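Local coordinates for protein ribosomal silencing factor RsfS (Chromobacterium violaceum, PDB 2ID1) that probably acts as a ribosomal silencing factor, binding ribosomal protein uL14 to keep the 30S and 50S subunits apart and so repress translation, at residues 34-39 with 100-104. Sequence-based numbering, arbitrary orientation.
Sequences FQRMIV and IEALW
W104, just beyond the short, weakly bonded helix 100-103, lays its indole across the ends of M37 and F34 from strand 36-41 and the loop before it. The selenium of M37, deposited as selenomethionine, lies 3.6 Å from W104 CD1, and its methyl CE is 3.7 Å from W104 NE1. Selenium approaches the five-membered ring obliquely, 46° off the normal, in a Met-aromatic contact. With CG anti to the backbone N (chi1 171°) and the next bond also extended, the M37 chain reaches straight off the strand before bending at its methyl end. F34 turns a ring edge to the face of the indole's six-membered ring, an offset edge-to-face pair with planes at 71°; F34 CZ stands 4.0 Å from W104 CZ2. L103 CB lies against the opposite face of the indole.

Three residues before W104, E101 lays its side chain along V39: V39 CG2 packs on E101 CG at 3.9 Å, and V39 CG1 meets the carboxylate end, whose OE2 forms a salt bridge with R95. Between the two groups, I100 CD1 approaches V39 CG2 at 4.3 Å and lies at a similar distance from the selenium of M37.

M37 and V39, alternate residues of an inner strand, thus present one sheet face to the helical turn 100-103 and the indole that follows it. No hydrogen bond joins the segments, so the join is largely apolar and aromatic, and the charge on E101 is met by R95.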
loop_
_atom_site.group_PDB
_atom_site.type_symbol
_atom_site.label_atom_id
_atom_site.label_comp_id
_atom_site.label_asym_id
_atom_site.label_seq_id
_atom_site.Cartn_x
_atom_site.Cartn_y
_atom_site.Cartn_z
ATOM N N PHE A 34 -5.604 5.296 -11.752
ATOM C CA PHE A 34 -5.890 3.939 -11.287
ATOM C C PHE A 34 -7.314 3.789 -10.736
ATOM O O PHE A 34 -7.942 4.768 -10.345
ATOM C CB PHE A 34 -4.877 3.534 -10.210
ATOM C CG PHE A 34 -4.470 4.662 -9.298
ATOM C CD1 PHE A 34 -3.282 5.354 -9.517
ATOM C CD2 PHE A 34 -5.294 5.056 -8.248
ATOM C CE1 PHE A 34 -2.930 6.434 -8.710
ATOM C CE2 PHE A 34 -4.955 6.135 -7.434
ATOM C CZ PHE A 34 -3.769 6.825 -7.662
ATOM N N GLN A 35 -7.814 2.558 -10.709
ATOM C CA GLN A 35 -9.163 2.295 -10.225
ATOM C C GLN A 35 -9.229 1.943 -8.740
ATOM O O GLN A 35 -10.072 2.463 -8.000
ATOM C CB GLN A 35 -9.809 1.166 -11.035
ATOM C CG GLN A 35 -10.459 1.590 -12.350
ATOM C CD GLN A 35 -9.487 2.248 -13.311
ATOM O OE1 GLN A 35 -9.240 3.461 -13.243
ATOM N NE2 GLN A 35 -8.919 1.449 -14.210
ATOM N N ARG A 36 -8.346 1.052 -8.304
ATOM C CA ARG A 36 -8.322 0.639 -6.910
ATOM C C ARG A 36 -6.974 0.921 -6.254
ATOM O O ARG A 36 -5.923 0.728 -6.861
ATOM C CB ARG A 36 -8.654 -0.849 -6.813
ATOM C CG ARG A 36 -9.764 -1.149 -5.828
ATOM C CD ARG A 36 -11.058 -1.620 -6.503
ATOM N NE ARG A 36 -11.555 -0.726 -7.552
ATOM C CZ ARG A 36 -12.757 -0.846 -8.119
ATOM N NH1 ARG A 36 -13.579 -1.816 -7.729
ATOM N NH2 ARG A 36 -13.133 -0.019 -9.092
HETATM N N MSE A 37 -7.020 1.394 -5.015
HETATM C CA MSE A 37 -5.821 1.708 -4.245
HETATM C C MSE A 37 -5.859 0.943 -2.937
HETATM O O MSE A 37 -6.922 0.726 -2.370
HETATM C CB MSE A 37 -5.751 3.194 -3.924
HETATM C CG MSE A 37 -4.648 3.515 -2.938
HETATM SE SE MSE A 37 -4.358 5.398 -2.647
HETATM C CE MSE A 37 -3.313 5.806 -4.250
ATOM N N ILE A 38 -4.694 0.559 -2.441
ATOM C CA ILE A 38 -4.621 -0.187 -1.194
ATOM C C ILE A 38 -3.555 0.418 -0.293
ATOM O O ILE A 38 -2.465 0.750 -0.750
ATOM C CB ILE A 38 -4.268 -1.657 -1.459
ATOM C CG1 ILE A 38 -5.283 -2.263 -2.421
ATOM C CG2 ILE A 38 -4.228 -2.424 -0.153
ATOM C CD1 ILE A 38 -4.950 -3.660 -2.840
ATOM N N VAL A 39 -3.868 0.559 0.987
ATOM C CA VAL A 39 -2.916 1.125 1.925
ATOM C C VAL A 39 -2.793 0.207 3.132
ATOM O O VAL A 39 -3.753 0.052 3.885
ATOM C CB VAL A 39 -3.375 2.504 2.428
ATOM C CG1 VAL A 39 -2.408 3.021 3.477
ATOM C CG2 VAL A 39 -3.500 3.476 1.267
ATOM N N ILE A 100 -2.770 9.949 3.030
ATOM C CA ILE A 100 -3.173 9.964 1.630
ATOM C C ILE A 100 -4.535 9.300 1.441
ATOM O O ILE A 100 -5.163 9.430 0.392
ATOM C CB ILE A 100 -2.132 9.248 0.729
ATOM C CG1 ILE A 100 -2.176 7.733 0.944
ATOM C CG2 ILE A 100 -0.738 9.748 1.051
ATOM C CD1 ILE A 100 -1.250 6.956 0.008
ATOM N N GLU A 101 -4.995 8.598 2.469
ATOM C CA GLU A 101 -6.281 7.926 2.402
ATOM C C GLU A 101 -7.401 8.954 2.412
ATOM O O GLU A 101 -8.402 8.792 1.723
ATOM C CB GLU A 101 -6.428 6.979 3.584
ATOM C CG GLU A 101 -5.272 6.021 3.710
ATOM C CD GLU A 101 -5.273 5.251 5.020
ATOM O OE1 GLU A 101 -6.203 4.445 5.251
ATOM O OE2 GLU A 101 -4.339 5.457 5.828
ATOM N N ALA A 102 -7.224 10.019 3.186
ATOM C CA ALA A 102 -8.244 11.055 3.280
ATOM C C ALA A 102 -8.533 11.618 1.907
ATOM O O ALA A 102 -9.681 11.868 1.548
ATOM C CB ALA A 102 -7.784 12.166 4.205
ATOM N N LEU A 103 -7.468 11.813 1.145
ATOM C CA LEU A 103 -7.557 12.356 -0.196
ATOM C C LEU A 103 -8.603 11.597 -1.000
ATOM O O LEU A 103 -9.504 12.175 -1.606
ATOM C CB LEU A 103 -6.198 12.236 -0.874
ATOM C CG LEU A 103 -5.790 13.350 -1.821
ATOM C CD1 LEU A 103 -4.386 13.082 -2.310
ATOM C CD2 LEU A 103 -6.757 13.425 -2.958
ATOM N N TRP A 104 -8.495 10.283 -0.998
ATOM C CA TRP A 104 -9.444 9.516 -1.755
ATOM C C TRP A 104 -10.672 9.170 -0.929
ATOM O O TRP A 104 -11.253 8.101 -1.084
ATOM C CB TRP A 104 -8.748 8.276 -2.295
ATOM C CG TRP A 104 -7.455 8.620 -2.969
ATOM C CD1 TRP A 104 -6.197 8.442 -2.470
ATOM C CD2 TRP A 104 -7.287 9.204 -4.267
ATOM N NE1 TRP A 104 -5.254 8.875 -3.377
ATOM C CE2 TRP A 104 -5.897 9.352 -4.485
ATOM C CE3 TRP A 104 -8.178 9.631 -5.262
ATOM C CZ2 TRP A 104 -5.376 9.885 -5.671
ATOM C CZ3 TRP A 104 -7.665 10.163 -6.439
ATOM C CH2 TRP A 104 -6.275 10.291 -6.631
#